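Local coordinates for nucleoprotein (Rift valley fever virus, PDB 3OV9) that encapsidates the viral RNA genome as a ring-forming oligomer, shielding it from nucleases and presenting it as template for transcription and replication, at residues Q31-L42 and R99-A110; A164-L174 and V234-A245. One frame throughout, in Å; residues are numbered along the deposited sequence.

Contact 1 (Q31-L42 and R99-A110); sequences QGFDARRVIELL and RDELTLSRVAAA. With NO2 (nitrite ion), chain D.
Phe-33 and Arg-106, both probable RNA-binding residues judged from relatives, meet where helix 35-42 crosses helix 104-110 at 109°. The CB of Ala-109 sits over one face of the Phe-33 ring, 3.8 Å from its centroid, in a CH-pi contact, while CB of Phe-33 rests on CG of Arg-106. A chi1 of 78° puts CG of Phe-33 between the backbone N and the carbonyl carbon, and the ring lies beside a nitrite ion whose O2 accepts from Gly-32 N (2.8 Å). A water accepts from Arg-106 NE and donates to Gly-32 O; carbonyl oxygens of Glu-101 and Ser-98 hold NH1, that of Pro-97 NH2. Deeper in, Val-38 CG1 packs on Ala-110 CB (3.6 Å), and Leu-41 CB on Leu-102 CG. Polar pairs border this core. Arg-37, bent at chi2 (55°), grips OD1 of Asp-100 side-on through NE (3.1 Å) and NH2 (3.2 Å), the two planes nearly perpendicular, and its NH1 bonds Glu-40. In the conformer given, Arg-99 NE forms a salt bridge with Asp-34 OD2 (3.3 Å), and its NH2 donates to Met-75 O of the second subunit. N-caps Asp-34 and Thr-103 start the two helices of this steep crossing, which fits the phlebovirus nucleoprotein's orthogonal bundle.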
loop_
_atom_site.group_PDB
_atom_site.type_symbol
_atom_site.label_atom_id
_atom_site.label_comp_id
_atom_site.label_asym_id
_atom_site.label_seq_id
_atom_site.Cartn_x
_atom_site.Cartn_y
_atom_site.Cartn_z
ATOM N N GLN A 31 -18.729 1.094 -29.487
ATOM C CA GLN A 31 -19.639 -0.044 -29.651
ATOM C C GLN A 31 -19.311 -1.101 -28.603
ATOM O O GLN A 31 -18.179 -1.588 -28.544
ATOM C CB GLN A 31 -19.547 -0.649 -31.059
ATOM C CG GLN A 31 -20.531 -1.806 -31.293
ATOM C CD GLN A 31 -20.410 -2.452 -32.660
ATOM O OE1 GLN A 31 -19.500 -3.246 -32.913
ATOM N NE2 GLN A 31 -21.345 -2.132 -33.547
ATOM N N GLY A 32 -20.304 -1.447 -27.786
ATOM C CA GLY A 32 -20.148 -2.464 -26.742
ATOM C C GLY A 32 -20.206 -3.889 -27.268
ATOM O O GLY A 32 -19.494 -4.770 -26.778
ATOM N N PHE A 33 -21.059 -4.115 -28.265
ATOM C CA PHE A 33 -21.211 -5.427 -28.893
ATOM C C PHE A 33 -21.825 -5.269 -30.285
ATOM O O PHE A 33 -22.427 -4.239 -30.596
ATOM C CB PHE A 33 -22.083 -6.357 -28.029
ATOM C CG PHE A 33 -23.556 -6.076 -28.134
ATOM C CD1 PHE A 33 -24.397 -6.951 -28.815
ATOM C CD2 PHE A 33 -24.102 -4.925 -27.573
ATOM C CE1 PHE A 33 -25.755 -6.686 -28.929
ATOM C CE2 PHE A 33 -25.463 -4.650 -27.688
ATOM C CZ PHE A 33 -26.289 -5.533 -28.366
ATOM N N ASP A 34 -21.686 -6.306 -31.101
ATOM C CA ASP A 34 -22.177 -6.306 -32.472
ATOM C C ASP A 34 -23.316 -7.312 -32.588
ATOM O O ASP A 34 -23.072 -8.507 -32.755
ATOM C CB ASP A 34 -21.026 -6.677 -33.413
ATOM C CG ASP A 34 -21.382 -6.538 -34.886
ATOM O OD1 ASP A 34 -22.560 -6.709 -35.267
ATOM O OD2 ASP A 34 -20.454 -6.271 -35.677
ATOM N N ALA A 35 -24.550 -6.816 -32.505
ATOM C CA ALA A 35 -25.750 -7.666 -32.476
ATOM C C ALA A 35 -25.912 -8.573 -33.698
ATOM O O ALA A 35 -26.254 -9.751 -33.558
ATOM C CB ALA A 35 -26.993 -6.822 -32.273
ATOM N N ARG A 36 -25.675 -8.027 -34.890
ATOM C CA ARG A 36 -25.787 -8.809 -36.125
ATOM C C ARG A 36 -24.798 -9.973 -36.154
ATOM O O ARG A 36 -25.150 -11.077 -36.578
ATOM C CB ARG A 36 -25.606 -7.919 -37.362
ATOM C CG ARG A 36 -26.778 -6.994 -37.632
ATOM C CD ARG A 36 -26.465 -6.007 -38.754
ATOM N NE ARG A 36 -27.556 -5.054 -38.950
ATOM C CZ ARG A 36 -27.696 -3.911 -38.280
ATOM N NH1 ARG A 36 -26.809 -3.552 -37.358
ATOM N NH2 ARG A 36 -28.733 -3.122 -38.536
ATOM N N ARG A 37 -23.573 -9.728 -35.694
ATOM C CA ARG A 37 -22.558 -10.776 -35.616
ATOM C C ARG A 37 -22.922 -11.825 -34.562
ATOM O O ARG A 37 -22.705 -13.019 -34.778
ATOM C CB ARG A 37 -21.168 -10.185 -35.355
ATOM C CG ARG A 37 -20.005 -11.186 -35.459
ATOM C CD ARG A 37 -19.949 -11.921 -36.798
ATOM N NE ARG A 37 -18.778 -12.796 -36.874
ATOM C CZ ARG A 37 -18.676 -13.866 -37.658
ATOM N NH1 ARG A 37 -19.680 -14.228 -38.447
ATOM N NH2 ARG A 37 -17.562 -14.585 -37.645
ATOM N N VAL A 38 -23.484 -11.375 -33.440
ATOM C CA VAL A 38 -23.926 -12.283 -32.372
ATOM C C VAL A 38 -24.955 -13.289 -32.901
ATOM O O VAL A 38 -24.806 -14.498 -32.703
ATOM C CB VAL A 38 -24.487 -11.515 -31.140
ATOM C CG1 VAL A 38 -25.225 -12.461 -30.189
ATOM C CG2 VAL A 38 -23.366 -10.810 -30.392
ATOM N N ILE A 39 -25.977 -12.785 -33.587
ATOM C CA ILE A 39 -27.034 -13.636 -34.143
ATOM C C ILE A 39 -26.491 -14.542 -35.259
ATOM O O ILE A 39 -26.874 -15.710 -35.356
ATOM C CB ILE A 39 -28.251 -12.802 -34.611
ATOM C CG1 ILE A 39 -28.868 -12.064 -33.417
ATOM C CG2 ILE A 39 -29.313 -13.684 -35.283
ATOM C CD1 ILE A 39 -29.828 -10.975 -33.790
ATOM N N GLU A 40 -25.587 -14.008 -36.080
ATOM C CA GLU A 40 -24.944 -14.806 -37.126
ATOM C C GLU A 40 -24.213 -16.006 -36.530
ATOM O O GLU A 40 -24.354 -17.128 -37.023
ATOM C CB GLU A 40 -23.978 -13.958 -37.961
ATOM C CG GLU A 40 -23.388 -14.699 -39.168
ATOM C CD GLU A 40 -22.539 -13.810 -40.058
ATOM O OE1 GLU A 40 -21.827 -12.928 -39.532
ATOM O OE2 GLU A 40 -22.575 -14.006 -41.292
ATOM N N LEU A 41 -23.449 -15.760 -35.468
ATOM C CA LEU A 41 -22.695 -16.811 -34.780
ATOM C C LEU A 41 -23.604 -17.837 -34.105
ATOM O O LEU A 41 -23.308 -19.033 -34.134
ATOM C CB LEU A 41 -21.708 -16.215 -33.771
ATOM C CG LEU A 41 -20.518 -15.420 -34.329
ATOM C CD1 LEU A 41 -19.822 -14.671 -33.210
ATOM C CD2 LEU A 41 -19.530 -16.310 -35.078
ATOM N N LEU A 42 -24.709 -17.368 -33.519
ATOM C CA LEU A 42 -25.705 -18.260 -32.908
ATOM C C LEU A 42 -26.294 -19.239 -33.922
ATOM O O LEU A 42 -26.344 -20.443 -33.665
ATOM C CB LEU A 42 -26.832 -17.467 -32.235
ATOM C CG LEU A 42 -26.516 -16.740 -30.924
ATOM C CD1 LEU A 42 -27.663 -15.818 -30.544
ATOM C CD2 LEU A 42 -26.213 -17.723 -29.793
ATOM N N ARG A 99 -15.239 -9.311 -31.644
ATOM C CA ARG A 99 -16.542 -9.365 -32.309
ATOM C C ARG A 99 -16.925 -10.780 -32.748
ATOM O O ARG A 99 -18.101 -11.107 -32.902
ATOM C CB ARG A 99 -16.485 -8.441 -33.527
ATOM C CG ARG A 99 -17.773 -8.257 -34.306
ATOM C CD ARG A 99 -17.547 -7.344 -35.510
ATOM N NE ARG A 99 -17.180 -5.985 -35.109
ATOM C CZ ARG A 99 -15.947 -5.487 -35.161
ATOM N NH1 ARG A 99 -14.940 -6.226 -35.611
ATOM N NH2 ARG A 99 -15.720 -4.243 -34.766
ATOM N N ASP A 100 -15.907 -11.609 -32.976
ATOM C CA ASP A 100 -16.100 -12.965 -33.482
ATOM C C ASP A 100 -16.297 -13.999 -32.372
ATOM O O ASP A 100 -16.294 -15.203 -32.634
ATOM C CB ASP A 100 -14.928 -13.361 -34.388
ATOM C CG ASP A 100 -14.806 -12.465 -35.612
ATOM O OD1 ASP A 100 -15.826 -12.240 -36.301
ATOM O OD2 ASP A 100 -13.683 -11.990 -35.889
ATOM N N GLU A 101 -16.469 -13.521 -31.140
ATOM C CA GLU A 101 -16.686 -14.398 -29.988
ATOM C C GLU A 101 -18.020 -14.111 -29.304
ATOM O O GLU A 101 -18.402 -12.951 -29.119
ATOM C CB GLU A 101 -15.551 -14.253 -28.970
ATOM C CG GLU A 101 -14.150 -14.586 -29.497
ATOM C CD GLU A 101 -13.840 -16.076 -29.521
ATOM O OE1 GLU A 101 -14.709 -16.894 -29.145
ATOM O OE2 GLU A 101 -12.711 -16.428 -29.919
ATOM N N LEU A 102 -18.715 -15.182 -28.928
ATOM C CA LEU A 102 -19.958 -15.083 -28.170
ATOM C C LEU A 102 -19.696 -15.083 -26.670
ATOM O O LEU A 102 -18.756 -15.726 -26.190
ATOM C CB LEU A 102 -20.895 -16.248 -28.513
ATOM C CG LEU A 102 -21.582 -16.281 -29.879
ATOM C CD1 LEU A 102 -22.265 -17.626 -30.091
ATOM C CD2 LEU A 102 -22.585 -15.144 -30.017
ATOM N N THR A 103 -20.529 -14.338 -25.947
ATOM C CA THR A 103 -20.617 -14.408 -24.487
ATOM C C THR A 103 -22.098 -14.472 -24.132
ATOM O O THR A 103 -22.952 -14.134 -24.957
ATOM C CB THR A 103 -20.005 -13.174 -23.780
ATOM O OG1 THR A 103 -20.800 -12.009 -24.050
ATOM C CG2 THR A 103 -18.570 -12.931 -24.221
ATOM N N LEU A 104 -22.397 -14.896 -22.907
ATOM C CA LEU A 104 -23.779 -14.959 -22.430
ATOM C C LEU A 104 -24.469 -13.589 -22.434
ATOM O O LEU A 104 -25.618 -13.476 -22.864
ATOM C CB LEU A 104 -23.844 -15.601 -21.035
ATOM C CG LEU A 104 -23.355 -17.048 -20.907
ATOM C CD1 LEU A 104 -23.271 -17.447 -19.442
ATOM C CD2 LEU A 104 -24.246 -18.017 -21.668
ATOM N N SER A 105 -23.760 -12.556 -21.979
ATOM C CA SER A 105 -24.304 -11.195 -21.931
ATOM C C SER A 105 -24.641 -10.669 -23.326
ATOM O O SER A 105 -25.627 -9.955 -23.503
ATOM C CB SER A 105 -23.334 -10.235 -21.233
ATOM O OG SER A 105 -23.234 -10.517 -19.849
ATOM N N ARG A 106 -23.816 -11.026 -24.308
ATOM C CA ARG A 106 -24.036 -10.603 -25.695
ATOM C C ARG A 106 -25.282 -11.244 -26.307
ATOM O O ARG A 106 -25.992 -10.609 -27.087
ATOM C CB ARG A 106 -22.799 -10.882 -26.549
ATOM C CG ARG A 106 -21.672 -9.898 -26.283
ATOM C CD ARG A 106 -20.406 -10.243 -27.042
ATOM N NE ARG A 106 -19.327 -9.315 -26.704
ATOM C CZ ARG A 106 -18.119 -9.322 -27.260
ATOM N NH1 ARG A 106 -17.808 -10.215 -28.194
ATOM N NH2 ARG A 106 -17.217 -8.430 -26.877
ATOM N N VAL A 107 -25.547 -12.499 -25.950
ATOM C CA VAL A 107 -26.772 -13.170 -26.390
ATOM C C VAL A 107 -28.007 -12.429 -25.855
ATOM O O VAL A 107 -28.932 -12.125 -26.615
ATOM C CB VAL A 107 -26.791 -14.670 -25.991
ATOM C CG1 VAL A 107 -28.130 -15.314 -26.361
ATOM C CG2 VAL A 107 -25.641 -15.414 -26.673
ATOM N N ALA A 108 -28.001 -12.121 -24.560
ATOM C CA ALA A 108 -29.089 -11.370 -23.930
ATOM C C ALA A 108 -29.285 -9.992 -24.565
ATOM O O ALA A 108 -30.418 -9.549 -24.766
ATOM C CB ALA A 108 -28.847 -11.236 -22.425
ATOM N N ALA A 109 -28.176 -9.330 -24.892
ATOM C CA ALA A 109 -28.218 -7.982 -25.455
ATOM C C ALA A 109 -28.717 -7.963 -26.897
ATOM O O ALA A 109 -29.511 -7.093 -27.278
ATOM C CB ALA A 109 -26.852 -7.328 -25.356
ATOM N N ALA A 110 -28.252 -8.921 -27.693
ATOM C CA ALA A 110 -28.641 -9.000 -29.098
ATOM C C ALA A 110 -30.102 -9.392 -29.245
ATOM O O ALA A 110 -30.724 -9.063 -30.249
ATOM C CB ALA A 110 -27.757 -9.971 -29.843
HETATM N N NO2 D . -24.467 -1.467 -28.565
HETATM O O1 NO2 D . -24.573 -1.456 -30.009
HETATM O O2 NO2 D . -23.066 -1.482 -28.200
HETATM O O HOH W 1 -19.474 -6.911 -25.106
#

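Contact 2 (A164-L174 and V234-A245); sequences AILDAHSLYLL and VMAAAQAYKTAA
This is a close helix-helix crossing in the all-helical bundle, where the C-terminal helix 232-243 lies across the long helix 159-180 on one flank of the chain. The axes of the two segments approach to 7.2 Å at 62°, a separation made possible by small residues at the crossing point: Ala-168 CB touches Ala-237 CB at 3.6 Å, and the CA atoms of Ala-168 and Ala-238 lie 4.1 Å apart. At the early end of both segments Val-234 CG1 touches both Ala-168 CB and Ile-165 CD1, and the bent chain of Met-235 brings its SD against Ala-164 CB (3.8 Å).

Tyr-241 provides the largest side chain of the interface and packs as a knob into a hole formed by Asp-167, Ser-170, Leu-171 and Leu-174. Its chi1 of -176° sets CG opposite the backbone N, carrying the ring over helix 164-174. Lys-189 adds a cation-pi interaction to the ring from outside the two segments. Alongside the tyrosine, Leu-171 CD2 packs on Ala-240 CB, whereas Leu-174 CD2 meets Ala-244 CB at 4.0 Å, so apolar contact continues toward the chain terminus. There Ala-245 O accepts from Arg-178.

The hydroxyl of Ser-170 is turned back to its own helix: OG donates to Leu-166 O, which also takes Ser-170 N from the opposite face of its carbonyl plane. This fixes the serine rotation while its CB lies over one face of the Tyr-241 ring, 3.7 Å from the centroid and 16° off the normal.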
loop_
_atom_site.group_PDB
_atom_site.type_symbol
_atom_site.label_atom_id
_atom_site.label_comp_id
_atom_site.label_asym_id
_atom_site.label_seq_id
_atom_site.Cartn_x
_atom_site.Cartn_y
_atom_site.Cartn_z
ATOM N N ALA A 164 -36.682 10.563 -19.119
ATOM C CA ALA A 164 -37.409 9.823 -18.084
ATOM C C ALA A 164 -37.166 8.318 -18.183
ATOM O O ALA A 164 -36.922 7.659 -17.169
ATOM C CB ALA A 164 -38.902 10.129 -18.153
ATOM N N ILE A 165 -37.231 7.786 -19.404
ATOM C CA ILE A 165 -36.979 6.363 -19.660
ATOM C C ILE A 165 -35.569 5.972 -19.211
ATOM O O ILE A 165 -35.388 4.959 -18.530
ATOM C CB ILE A 165 -37.208 5.998 -21.164
ATOM C CG1 ILE A 165 -38.707 5.979 -21.506
ATOM C CG2 ILE A 165 -36.530 4.668 -21.541
ATOM C CD1 ILE A 165 -39.498 4.787 -20.956
ATOM N N LEU A 166 -34.586 6.793 -19.579
ATOM C CA LEU A 166 -33.185 6.519 -19.264
ATOM C C LEU A 166 -32.857 6.703 -17.784
ATOM O O LEU A 166 -32.129 5.893 -17.214
ATOM C CB LEU A 166 -32.245 7.345 -20.150
ATOM C CG LEU A 166 -32.218 6.960 -21.636
ATOM C CD1 LEU A 166 -31.275 7.862 -22.415
ATOM C CD2 LEU A 166 -31.844 5.492 -21.835
ATOM N N ASP A 167 -33.408 7.750 -17.167
ATOM C CA ASP A 167 -33.243 7.977 -15.728
ATOM C C ASP A 167 -33.838 6.818 -14.923
ATOM O O ASP A 167 -33.207 6.323 -13.984
ATOM C CB ASP A 167 -33.879 9.306 -15.296
ATOM C CG ASP A 167 -33.068 10.528 -15.726
ATOM O OD1 ASP A 167 -31.904 10.383 -16.161
ATOM O OD2 ASP A 167 -33.603 11.651 -15.615
ATOM N N ALA A 168 -35.043 6.386 -15.302
ATOM C CA ALA A 168 -35.707 5.245 -14.662
ATOM C C ALA A 168 -34.866 3.972 -14.765
ATOM O O ALA A 168 -34.698 3.254 -13.779
ATOM C CB ALA A 168 -37.092 5.018 -15.262
ATOM N N HIS A 169 -34.340 3.707 -15.961
ATOM C CA HIS A 169 -33.452 2.568 -16.212
ATOM C C HIS A 169 -32.155 2.695 -15.410
ATOM O O HIS A 169 -31.642 1.701 -14.888
ATOM C CB HIS A 169 -33.167 2.457 -17.719
ATOM C CG HIS A 169 -32.170 1.397 -18.090
ATOM N ND1 HIS A 169 -32.296 0.078 -17.707
ATOM C CD2 HIS A 169 -31.047 1.463 -18.843
ATOM C CE1 HIS A 169 -31.284 -0.619 -18.194
ATOM N NE2 HIS A 169 -30.510 0.198 -18.887
ATOM N N SER A 170 -31.648 3.922 -15.304
ATOM C CA SER A 170 -30.405 4.204 -14.578
ATOM C C SER A 170 -30.504 3.933 -13.072
ATOM O O SER A 170 -29.487 3.656 -12.424
ATOM C CB SER A 170 -29.933 5.636 -14.839
ATOM O OG SER A 170 -29.561 5.808 -16.199
ATOM N N LEU A 171 -31.718 4.007 -12.521
ATOM C CA LEU A 171 -31.938 3.651 -11.115
ATOM C C LEU A 171 -31.539 2.197 -10.875
ATOM O O LEU A 171 -30.819 1.902 -9.916
ATOM C CB LEU A 171 -33.390 3.896 -10.683
ATOM C CG LEU A 171 -33.703 3.683 -9.193
ATOM C CD1 LEU A 171 -33.162 4.830 -8.340
ATOM C CD2 LEU A 171 -35.199 3.502 -8.960
ATOM N N TYR A 172 -31.995 1.302 -11.756
ATOM C CA TYR A 172 -31.583 -0.102 -11.721
ATOM C C TYR A 172 -30.080 -0.277 -11.949
ATOM O O TYR A 172 -29.433 -1.048 -11.240
ATOM C CB TYR A 172 -32.375 -0.950 -12.730
ATOM C CG TYR A 172 -31.626 -2.186 -13.186
ATOM C CD1 TYR A 172 -31.615 -3.351 -12.414
ATOM C CD2 TYR A 172 -30.903 -2.181 -14.380
ATOM C CE1 TYR A 172 -30.913 -4.482 -12.829
ATOM C CE2 TYR A 172 -30.197 -3.297 -14.798
ATOM C CZ TYR A 172 -30.204 -4.444 -14.023
ATOM O OH TYR A 172 -29.503 -5.548 -14.450
ATOM N N LEU A 173 -29.539 0.424 -12.949
ATOM C CA LEU A 173 -28.126 0.288 -13.315
ATOM C C LEU A 173 -27.204 0.700 -12.174
ATOM O O LEU A 173 -26.122 0.137 -12.012
ATOM C CB LEU A 173 -27.797 1.091 -14.577
ATOM C CG LEU A 173 -28.320 0.574 -15.920
ATOM C CD1 LEU A 173 -28.019 1.590 -17.006
ATOM C CD2 LEU A 173 -27.716 -0.777 -16.274
ATOM N N LEU A 174 -27.651 1.679 -11.391
ATOM C CA LEU A 174 -26.937 2.130 -10.197
ATOM C C LEU A 174 -26.836 1.019 -9.152
ATOM O O LEU A 174 -25.757 0.770 -8.608
ATOM C CB LEU A 174 -27.628 3.366 -9.607
ATOM C CG LEU A 174 -27.086 3.999 -8.319
ATOM C CD1 LEU A 174 -25.669 4.525 -8.504
ATOM C CD2 LEU A 174 -28.015 5.115 -7.857
ATOM N N VAL A 234 -42.615 4.575 -14.559
ATOM C CA VAL A 234 -41.382 5.100 -15.144
ATOM C C VAL A 234 -41.067 6.489 -14.579
ATOM O O VAL A 234 -39.930 6.757 -14.189
ATOM C CB VAL A 234 -41.431 5.113 -16.699
ATOM C CG1 VAL A 234 -40.242 5.872 -17.281
ATOM C CG2 VAL A 234 -41.450 3.688 -17.236
ATOM N N MET A 235 -42.080 7.355 -14.514
ATOM C CA MET A 235 -41.912 8.706 -13.971
ATOM C C MET A 235 -41.464 8.666 -12.511
ATOM O O MET A 235 -40.575 9.420 -12.109
ATOM C CB MET A 235 -43.196 9.534 -14.118
ATOM C CG MET A 235 -43.630 9.798 -15.567
ATOM S SD MET A 235 -42.373 10.545 -16.636
ATOM C CE MET A 235 -42.200 12.176 -15.917
ATOM N N ALA A 236 -42.074 7.771 -11.735
ATOM C CA ALA A 236 -41.697 7.564 -10.337
ATOM C C ALA A 236 -40.229 7.153 -10.196
ATOM O O ALA A 236 -39.511 7.673 -9.338
ATOM C CB ALA A 236 -42.606 6.528 -9.692
ATOM N N ALA A 237 -39.788 6.233 -11.053
ATOM C CA ALA A 237 -38.406 5.753 -11.026
ATOM C C ALA A 237 -37.404 6.814 -11.480
ATOM O O ALA A 237 -36.287 6.872 -10.965
ATOM C CB ALA A 237 -38.263 4.484 -11.850
ATOM N N ALA A 238 -37.808 7.650 -12.438
ATOM C CA ALA A 238 -36.971 8.758 -12.902
ATOM C C ALA A 238 -36.724 9.760 -11.777
ATOM O O ALA A 238 -35.594 10.220 -11.584
ATOM C CB ALA A 238 -37.610 9.448 -14.109
ATOM N N GLN A 239 -37.784 10.079 -11.035
ATOM C CA GLN A 239 -37.700 10.965 -9.877
ATOM C C GLN A 239 -36.836 10.343 -8.777
ATOM O O GLN A 239 -36.034 11.035 -8.147
ATOM C CB GLN A 239 -39.106 11.307 -9.360
ATOM C CG GLN A 239 -39.167 12.050 -8.013
ATOM C CD GLN A 239 -38.494 13.419 -8.026
ATOM O OE1 GLN A 239 -37.953 13.862 -7.011
ATOM N NE2 GLN A 239 -38.533 14.097 -9.166
ATOM N N ALA A 240 -36.992 9.038 -8.567
ATOM C CA ALA A 240 -36.180 8.305 -7.594
ATOM C C ALA A 240 -34.685 8.360 -7.923
ATOM O O ALA A 240 -33.855 8.467 -7.019
ATOM C CB ALA A 240 -36.657 6.861 -7.469
ATOM N N TYR A 241 -34.344 8.302 -9.211
ATOM C CA TYR A 241 -32.946 8.402 -9.645
ATOM C C TYR A 241 -32.348 9.786 -9.383
ATOM O O TYR A 241 -31.173 9.899 -9.022
ATOM C CB TYR A 241 -32.788 8.022 -11.122
ATOM C CG TYR A 241 -31.347 8.015 -11.597
ATOM C CD1 TYR A 241 -30.448 7.048 -11.144
ATOM C CD2 TYR A 241 -30.882 8.977 -12.496
ATOM C CE1 TYR A 241 -29.125 7.039 -11.569
ATOM C CE2 TYR A 241 -29.557 8.975 -12.930
ATOM C CZ TYR A 241 -28.688 8.002 -12.462
ATOM O OH TYR A 241 -27.379 7.992 -12.885
ATOM N N LYS A 242 -33.159 10.828 -9.571
ATOM C CA LYS A 242 -32.747 12.211 -9.311
ATOM C C LYS A 242 -32.269 12.407 -7.875
ATOM O O LYS A 242 -31.251 13.060 -7.639
ATOM C CB LYS A 242 -33.896 13.182 -9.598
ATOM C CG LYS A 242 -34.070 13.544 -11.058
ATOM C CD LYS A 242 -35.461 14.097 -11.316
ATOM C CE LYS A 242 -35.687 14.354 -12.796
ATOM N NZ LYS A 242 -37.075 14.822 -13.057
ATOM N N THR A 243 -33.005 11.829 -6.928
ATOM C CA THR A 243 -32.734 12.015 -5.502
ATOM C C THR A 243 -31.898 10.877 -4.901
ATOM O O THR A 243 -31.557 10.910 -3.716
ATOM C CB THR A 243 -34.045 12.200 -4.695
ATOM O OG1 THR A 243 -34.902 11.070 -4.896
ATOM C CG2 THR A 243 -34.776 13.466 -5.135
ATOM N N ALA A 244 -31.562 9.887 -5.728
ATOM C CA ALA A 244 -30.761 8.739 -5.297
ATOM C C ALA A 244 -29.323 9.133 -4.971
ATOM O O ALA A 244 -28.796 10.104 -5.518
ATOM C CB ALA A 244 -30.784 7.645 -6.357
ATOM N N ALA A 245 -28.698 8.373 -4.074
ATOM C CA ALA A 245 -27.311 8.605 -3.676
ATOM C C ALA A 245 -26.436 7.387 -3.964
ATOM O O ALA A 245 -26.934 6.275 -4.146
ATOM C CB ALA A 245 -27.236 8.983 -2.200
ATOM O OXT ALA A 245 -25.209 7.481 -4.025
#

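How the contacts relate
Contact 1 closes before contact 2 opens along the chain, and the two lie on opposite sides of its centre, with their own centres 27 Å apart and their nearest atoms about 10 Å apart, without touching. They differ in surroundings. Contact 1 borders two other subunits, holds part of the nitrite pocket and carries three residues inferred from relatives to bind RNA. Contact 2 meets no other protein chain of the assembly; its nearest link to RNA binding is Leu-174, whose side chain is about 8 Å from that of Thr-195, a probable RNA-binding residue. Both crossings have an apolar core and a CH-pi contact, but salt bridges span only contact 1.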